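Local coordinates for protein cycloalternan-forming enzyme (Listeria monocytogenes serovar 1/2a, PDB 5F7U) that is a multidomain carbohydrate-active enzyme of glycoside hydrolase family 31, built around a TIM barrel and carrying a family 6 carbohydrate-binding module, at residues A[730-739]-A[752-762]. The protein carries 1 engineered substitution. Numbering follows the deposited sequence.
Sequences DVNARDLDEQ and VQEGQTEKEVY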
ATOM      1  N   ASP A 730       0.410 -19.683  -7.251  1.00 17.09           N
ATOM      2  CA  ASP A 730       1.766 -19.791  -7.779  1.00 16.73           C
ATOM      3  C   ASP A 730       2.778 -19.826  -6.646  1.00 16.20           C
ATOM      4  O   ASP A 730       3.043 -18.806  -6.009  1.00 15.71           O
ATOM      5  CB  ASP A 730       2.055 -18.641  -8.734  1.00 16.84           C
ATOM      6  CG  ASP A 730       3.358 -18.834  -9.514  1.00 17.10           C
ATOM      7  OD1 ASP A 730       4.338 -19.398  -8.961  1.00 17.84           O
ATOM      8  OD2 ASP A 730       3.403 -18.401 -10.679  1.00 16.90           O
ATOM      9  N   VAL A 731       3.368 -21.002  -6.433  1.00 16.07           N
ATOM     10  CA  VAL A 731       4.300 -21.196  -5.307  1.00 16.29           C
ATOM     11  C   VAL A 731       5.508 -20.255  -5.334  1.00 16.03           C
ATOM     12  O   VAL A 731       6.088 -19.944  -4.281  1.00 16.40           O
ATOM     13  CB  VAL A 731       4.735 -22.669  -5.132  1.00 16.65           C
ATOM     14  CG1 VAL A 731       3.517 -23.522  -4.807  1.00 17.41           C
ATOM     15  CG2 VAL A 731       5.440 -23.189  -6.371  1.00 16.88           C
ATOM     16  N   ASN A 732       5.883 -19.797  -6.529  1.00 15.86           N
ATOM     17  CA  ASN A 732       7.029 -18.911  -6.641  1.00 16.07           C
ATOM     18  C   ASN A 732       6.708 -17.457  -6.321  1.00 15.36           C
ATOM     19  O   ASN A 732       7.613 -16.661  -6.166  1.00 14.92           O
ATOM     20  CB  ASN A 732       7.677 -19.013  -8.014  1.00 17.38           C
ATOM     21  CG  ASN A 732       8.777 -20.067  -8.045  1.00 19.00           C
ATOM     22  OD1 ASN A 732       8.564 -21.134  -8.569  1.00 19.34           O
ATOM     23  ND2 ASN A 732       9.954 -19.770  -7.429  1.00 19.33           N
ATOM     24  N   ALA A 733       5.420 -17.127  -6.277  1.00 14.81           N
ATOM     25  CA  ALA A 733       4.960 -15.739  -6.068  1.00 14.59           C
ATOM     26  C   ALA A 733       4.804 -15.388  -4.594  1.00 14.79           C
ATOM     27  O   ALA A 733       4.653 -14.217  -4.261  1.00 14.96           O
ATOM     28  CB  ALA A 733       3.631 -15.517  -6.782  1.00 14.34           C
ATOM     29  N   ARG A 734       4.863 -16.392  -3.729  1.00 15.45           N
ATOM     30  CA  ARG A 734       4.374 -16.272  -2.344  1.00 16.10           C
ATOM     31  C   ARG A 734       5.131 -15.250  -1.495  1.00 16.18           C
ATOM     32  O   ARG A 734       4.513 -14.518  -0.715  1.00 15.85           O
ATOM     33  CB  ARG A 734       4.373 -17.640  -1.647  1.00 17.17           C
ATOM     34  CG  ARG A 734       3.323 -18.606  -2.203  1.00 18.53           C
ATOM     35  CD  ARG A 734       1.942 -18.186  -1.703  1.00 19.59           C
ATOM     36  NE  ARG A 734       0.855 -19.007  -2.224  1.00 21.19           N
ATOM     37  CZ  ARG A 734       0.364 -20.085  -1.613  1.00 22.22           C
ATOM     38  NH1 ARG A 734       0.868 -20.512  -0.446  1.00 23.09           N
ATOM     39  NH2 ARG A 734      -0.658 -20.739  -2.167  1.00 23.29           N
ATOM     40  N   ASP A 735       6.453 -15.191  -1.651  1.00 16.29           N
ATOM     41  CA  ASP A 735       7.249 -14.387  -0.728  1.00 17.35           C
ATOM     42  C   ASP A 735       7.928 -13.182  -1.386  1.00 16.03           C
ATOM     43  O   ASP A 735       8.674 -12.448  -0.722  1.00 15.86           O
ATOM     44  CB  ASP A 735       8.305 -15.266  -0.034  1.00 19.49           C
ATOM     45  CG  ASP A 735       7.693 -16.389   0.804  1.00 22.26           C
ATOM     46  OD1 ASP A 735       6.744 -16.163   1.578  1.00 24.50           O
ATOM     47  OD2 ASP A 735       8.198 -17.512   0.715  1.00 24.60           O
ATOM     48  N   LEU A 736       7.662 -12.979  -2.672  1.00 14.62           N
ATOM     49  CA  LEU A 736       8.367 -11.962  -3.448  1.00 14.07           C
ATOM     50  C   LEU A 736       8.099 -10.560  -2.923  1.00 13.46           C
ATOM     51  O   LEU A 736       6.940 -10.158  -2.777  1.00 13.39           O
ATOM     52  CB  LEU A 736       7.968 -12.047  -4.921  1.00 13.75           C
ATOM     53  CG  LEU A 736       8.269 -13.385  -5.610  1.00 14.26           C
ATOM     54  CD1 LEU A 736       7.708 -13.292  -7.033  1.00 14.03           C
ATOM     55  CD2 LEU A 736       9.756 -13.713  -5.642  1.00 14.30           C
ATOM     56  N   ASP A 737       9.182  -9.836  -2.641  1.00 13.16           N
ATOM     57  CA  ASP A 737       9.053  -8.482  -2.102  1.00 13.02           C
ATOM     58  C   ASP A 737       9.914  -7.466  -2.836  1.00 12.61           C
ATOM     59  O   ASP A 737      10.090  -6.343  -2.353  1.00 12.49           O
ATOM     60  CB  ASP A 737       9.340  -8.488  -0.587  1.00 13.83           C
ATOM     61  CG  ASP A 737      10.709  -9.030  -0.246  1.00 14.90           C
ATOM     62  OD1 ASP A 737      11.532  -9.313  -1.165  1.00 14.71           O
ATOM     63  OD2 ASP A 737      10.945  -9.249   0.962  1.00 15.96           O
ATOM     64  N   GLU A 738      10.454  -7.852  -4.001  1.00 12.40           N
ATOM     65  CA  GLU A 738      11.291  -6.963  -4.799  1.00 12.45           C
ATOM     66  C   GLU A 738      10.784  -6.835  -6.234  1.00 12.27           C
ATOM     67  O   GLU A 738      11.521  -6.445  -7.152  1.00 12.52           O
ATOM     68  CB  GLU A 738      12.772  -7.386  -4.749  1.00 13.01           C
ATOM     69  CG  GLU A 738      13.317  -7.533  -3.333  1.00 13.87           C
ATOM     70  CD  GLU A 738      14.820  -7.799  -3.258  1.00 14.83           C
ATOM     71  OE1 GLU A 738      15.496  -7.901  -4.305  1.00 15.14           O
ATOM     72  OE2 GLU A 738      15.342  -7.857  -2.112  1.00 15.71           O
ATOM     73  N   GLN A 739       9.504  -7.139  -6.410  1.00 11.83           N
ATOM     74  CA  GLN A 739       8.793  -6.875  -7.664  1.00 11.82           C
ATOM     75  C   GLN A 739       7.319  -6.778  -7.325  1.00 11.53           C
ATOM     76  O   GLN A 739       6.901  -7.184  -6.229  1.00 11.89           O
ATOM     77  CB  GLN A 739       9.024  -7.984  -8.693  1.00 12.04           C
ATOM     78  CG  GLN A 739       8.442  -9.347  -8.294  1.00 12.25           C
ATOM     79  CD  GLN A 739       8.768 -10.410  -9.328  1.00 12.82           C
ATOM     80  OE1 GLN A 739       9.904 -10.848  -9.437  1.00 13.35           O
ATOM     81  NE2 GLN A 739       7.762 -10.829 -10.083  1.00 12.65           N
ATOM     82  N   VAL A 752      16.592  -3.184  -5.652  1.00 13.65           N
ATOM     83  CA  VAL A 752      16.612  -2.621  -4.288  1.00 13.67           C
ATOM     84  C   VAL A 752      17.809  -3.129  -3.488  1.00 14.36           C
ATOM     85  O   VAL A 752      17.846  -3.011  -2.255  1.00 14.31           O
ATOM     86  CB  VAL A 752      15.297  -2.896  -3.517  1.00 13.46           C
ATOM     87  CG1 VAL A 752      14.112  -2.282  -4.264  1.00 13.24           C
ATOM     88  CG2 VAL A 752      15.096  -4.396  -3.333  1.00 13.61           C
ATOM     89  N   GLN A 753      18.788  -3.677  -4.200  1.00 15.23           N
ATOM     90  CA  GLN A 753      20.034  -4.145  -3.579  1.00 16.28           C
ATOM     91  C   GLN A 753      21.206  -3.344  -4.094  1.00 16.63           C
ATOM     92  O   GLN A 753      21.351  -3.142  -5.295  1.00 16.51           O
ATOM     93  CB  GLN A 753      20.269  -5.621  -3.880  1.00 16.90           C
ATOM     94  CG  GLN A 753      19.175  -6.535  -3.342  1.00 17.68           C
ATOM     95  CD  GLN A 753      19.364  -7.969  -3.774  1.00 18.94           C
ATOM     96  OE1 GLN A 753      20.499  -8.448  -3.883  1.00 20.81           O
ATOM     97  NE2 GLN A 753      18.261  -8.672  -4.041  1.00 18.94           N
ATOM     98  N   GLU A 754      22.014  -2.867  -3.154  1.00 17.24           N
ATOM     99  CA  GLU A 754      23.215  -2.096  -3.452  1.00 18.71           C
ATOM    100  C   GLU A 754      24.197  -2.913  -4.301  1.00 18.65           C
ATOM    101  O   GLU A 754      24.468  -4.083  -4.004  1.00 18.10           O
ATOM    102  CB  GLU A 754      23.859  -1.672  -2.143  1.00 20.66           C
ATOM    103  CG  GLU A 754      24.931  -0.588  -2.258  1.00 24.31           C
ATOM    104  CD  GLU A 754      25.549  -0.234  -0.906  1.00 27.10           C
ATOM    105  OE1 GLU A 754      24.926  -0.470   0.149  1.00 29.20           O
ATOM    106  OE2 GLU A 754      26.688   0.263  -0.872  1.00 31.04           O
ATOM    107  N   GLY A 755      24.708  -2.291  -5.363  1.00 18.35           N
ATOM    108  CA  GLY A 755      25.659  -2.925  -6.284  1.00 18.88           C
ATOM    109  C   GLY A 755      25.084  -3.916  -7.288  1.00 18.22           C
ATOM    110  O   GLY A 755      25.820  -4.468  -8.096  1.00 18.61           O
ATOM    111  N   GLN A 756      23.769  -4.158  -7.243  1.00 17.36           N
ATOM    112  CA  GLN A 756      23.169  -5.171  -8.099  1.00 17.12           C
ATOM    113  C   GLN A 756      22.945  -4.645  -9.519  1.00 17.25           C
ATOM    114  O   GLN A 756      22.460  -3.524  -9.698  1.00 16.92           O
ATOM    115  CB  GLN A 756      21.836  -5.619  -7.502  1.00 16.63           C
ATOM    116  CG  GLN A 756      21.085  -6.633  -8.359  1.00 16.93           C
ATOM    117  CD  GLN A 756      19.788  -7.097  -7.714  1.00 16.76           C
ATOM    118  OE1 GLN A 756      19.165  -6.374  -6.937  1.00 17.28           O
ATOM    119  NE2 GLN A 756      19.373  -8.305  -8.047  1.00 17.49           N
ATOM    120  N   THR A 757      23.335  -5.446 -10.505  1.00 17.82           N
ATOM    121  CA  THR A 757      22.982  -5.199 -11.908  1.00 18.42           C
ATOM    122  C   THR A 757      22.350  -6.427 -12.595  1.00 18.66           C
ATOM    123  O   THR A 757      21.760  -6.299 -13.664  1.00 18.67           O
ATOM    124  CB  THR A 757      24.189  -4.712 -12.736  1.00 19.22           C
ATOM    125  OG1 THR A 757      25.232  -5.685 -12.647  1.00 20.48           O
ATOM    126  CG2 THR A 757      24.727  -3.353 -12.237  1.00 19.49           C
ATOM    127  N   GLU A 758      22.448  -7.607 -11.990  1.00 19.36           N
ATOM    128  CA  GLU A 758      21.732  -8.765 -12.536  1.00 20.25           C
ATOM    129  C   GLU A 758      20.489  -9.012 -11.693  1.00 18.51           C
ATOM    130  O   GLU A 758      20.585  -9.544 -10.583  1.00 18.01           O
ATOM    131  CB  GLU A 758      22.624 -10.017 -12.615  1.00 23.36           C
ATOM    132  CG  GLU A 758      23.642  -9.988 -13.757  1.00 28.22           C
ATOM    133  CD  GLU A 758      23.014 -10.078 -15.166  1.00 31.41           C
ATOM    134  OE1 GLU A 758      21.845 -10.538 -15.322  1.00 33.55           O
ATOM    135  OE2 GLU A 758      23.709  -9.706 -16.152  1.00 34.54           O
ATOM    136  N   LYS A 759      19.340  -8.605 -12.223  1.00 16.80           N
ATOM    137  CA  LYS A 759      18.089  -8.610 -11.459  1.00 15.93           C
ATOM    138  C   LYS A 759      17.261  -9.848 -11.791  1.00 16.03           C
ATOM    139  O   LYS A 759      16.908 -10.067 -12.954  1.00 15.68           O
ATOM    140  CB  LYS A 759      17.292  -7.329 -11.764  1.00 15.20           C
ATOM    141  CG  LYS A 759      15.853  -7.287 -11.234  1.00 14.73           C
ATOM    142  CD  LYS A 759      15.828  -7.253  -9.706  1.00 14.28           C
ATOM    143  CE  LYS A 759      14.384  -7.090  -9.246  1.00 13.92           C
ATOM    144  NZ  LYS A 759      14.254  -7.092  -7.752  1.00 12.93           N
ATOM    145  N   GLU A 760      16.947 -10.649 -10.769  1.00 16.15           N
ATOM    146  CA  GLU A 760      16.043 -11.794 -10.949  1.00 16.38           C
ATOM    147  C   GLU A 760      14.629 -11.260 -11.018  1.00 15.55           C
ATOM    148  O   GLU A 760      14.251 -10.397 -10.204  1.00 15.13           O
ATOM    149  CB  GLU A 760      16.142 -12.751  -9.763  1.00 17.80           C
ATOM    150  CG  GLU A 760      17.360 -13.642  -9.816  1.00 20.01           C
ATOM    151  CD  GLU A 760      17.434 -14.623  -8.647  1.00 21.09           C
ATOM    152  OE1 GLU A 760      16.503 -14.706  -7.814  1.00 23.20           O
ATOM    153  OE2 GLU A 760      18.446 -15.310  -8.555  1.00 22.68           O
ATOM    154  N   VAL A 761      13.859 -11.726 -12.005  1.00 14.60           N
ATOM    155  CA  VAL A 761      12.443 -11.360 -12.105  1.00 14.17           C
ATOM    156  C   VAL A 761      11.636 -12.637 -12.225  1.00 14.20           C
ATOM    157  O   VAL A 761      11.844 -13.403 -13.180  1.00 14.59           O
ATOM    158  CB  VAL A 761      12.130 -10.468 -13.329  1.00 14.21           C
ATOM    159  CG1 VAL A 761      10.664 -10.012 -13.282  1.00 13.54           C
ATOM    160  CG2 VAL A 761      13.052  -9.250 -13.386  1.00 13.54           C
ATOM    161  N   TYR A 762      10.728 -12.882 -11.287  1.00 13.84           N
ATOM    162  CA  TYR A 762       9.881 -14.058 -11.442  1.00 14.10           C
ATOM    163  C   TYR A 762       8.722 -13.703 -12.381  1.00 14.11           C
ATOM    164  O   TYR A 762       7.988 -12.725 -12.120  1.00 13.70           O
ATOM    165  CB  TYR A 762       9.335 -14.620 -10.097  1.00 14.09           C
ATOM    166  CG  TYR A 762       8.366 -15.746 -10.421  1.00 14.50           C
ATOM    167  CD1 TYR A 762       8.836 -16.956 -10.968  1.00 14.91           C
ATOM    168  CD2 TYR A 762       6.979 -15.558 -10.318  1.00 14.65           C
ATOM    169  CE1 TYR A 762       7.962 -17.963 -11.334  1.00 15.69           C
ATOM    170  CE2 TYR A 762       6.087 -16.563 -10.683  1.00 15.01           C
ATOM    171  CZ  TYR A 762       6.584 -17.756 -11.208  1.00 15.60           C
ATOM    172  OH  TYR A 762       5.727 -18.764 -11.589  1.00 16.69           O
TER
HETATM  173  O   HOH W   1      16.566  -6.057  -6.207  1.00 13.39           O
HETATM  174  O   HOH W   2      15.005  -9.534  -6.502  1.00 21.63           O
HETATM  175  O   HOH W   3      12.207  -9.768  -8.248  1.00 26.38           O
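Gln739 grips the backbone of Tyr762 with both ends of its amide: Gln739 NE2 gives a nearly straight bond (172°) to Tyr762 O. In return, Gln739 OE1 accepts from Tyr762 N at 2.9 Å. Both bonds lie on lone pairs in the carbonyl planes, so the amide meets the edge of the strand in plane, much as a neighbouring strand's peptide would, and the two bonds fix its rotation. Beyond this clamp, Tyr762 OH donates to the syn lone pair of Asp730 OD2 (2.5 Å), the carboxylate standing almost perpendicular to the ring at its edge. The backbone N of Asn732 reaches the other oxygen, Asp730 OD1, on its anti side, in an Asx turn that helps set the carboxylate's rotation.

Nonpolar contacts add to this at one face of the ring and at its CB. Asn732 CB sits over the face in a CH-pi contact, 3.6 Å from the centroid, while Leu736 CD1 packs on Tyr762 CB. Farther along, Glu738 lays its chain against Val752 CG2.

The charged cluster centres on Lys759, whose NZ donates to Glu738 O (2.9 Å) and to Pro750 O. A bend at chi2 (67°) carries the amine there. Its salt bridge to Glu738 OE1 is long, at 3.8 Å, but two waters span the pair; OE1 also receives Gln753 NE2 through its syn lone pair (2.9 Å).

Within the C-terminal domain of this family 31 enzyme, the loop 730-739 leads from helix 723-726, whose Met723 touches Leu736 and Gln739, to strand 740-742. Strand 758-763 pairs antiparallel with strand 781-786, and Phe610 of helix 607-622 meets Val752.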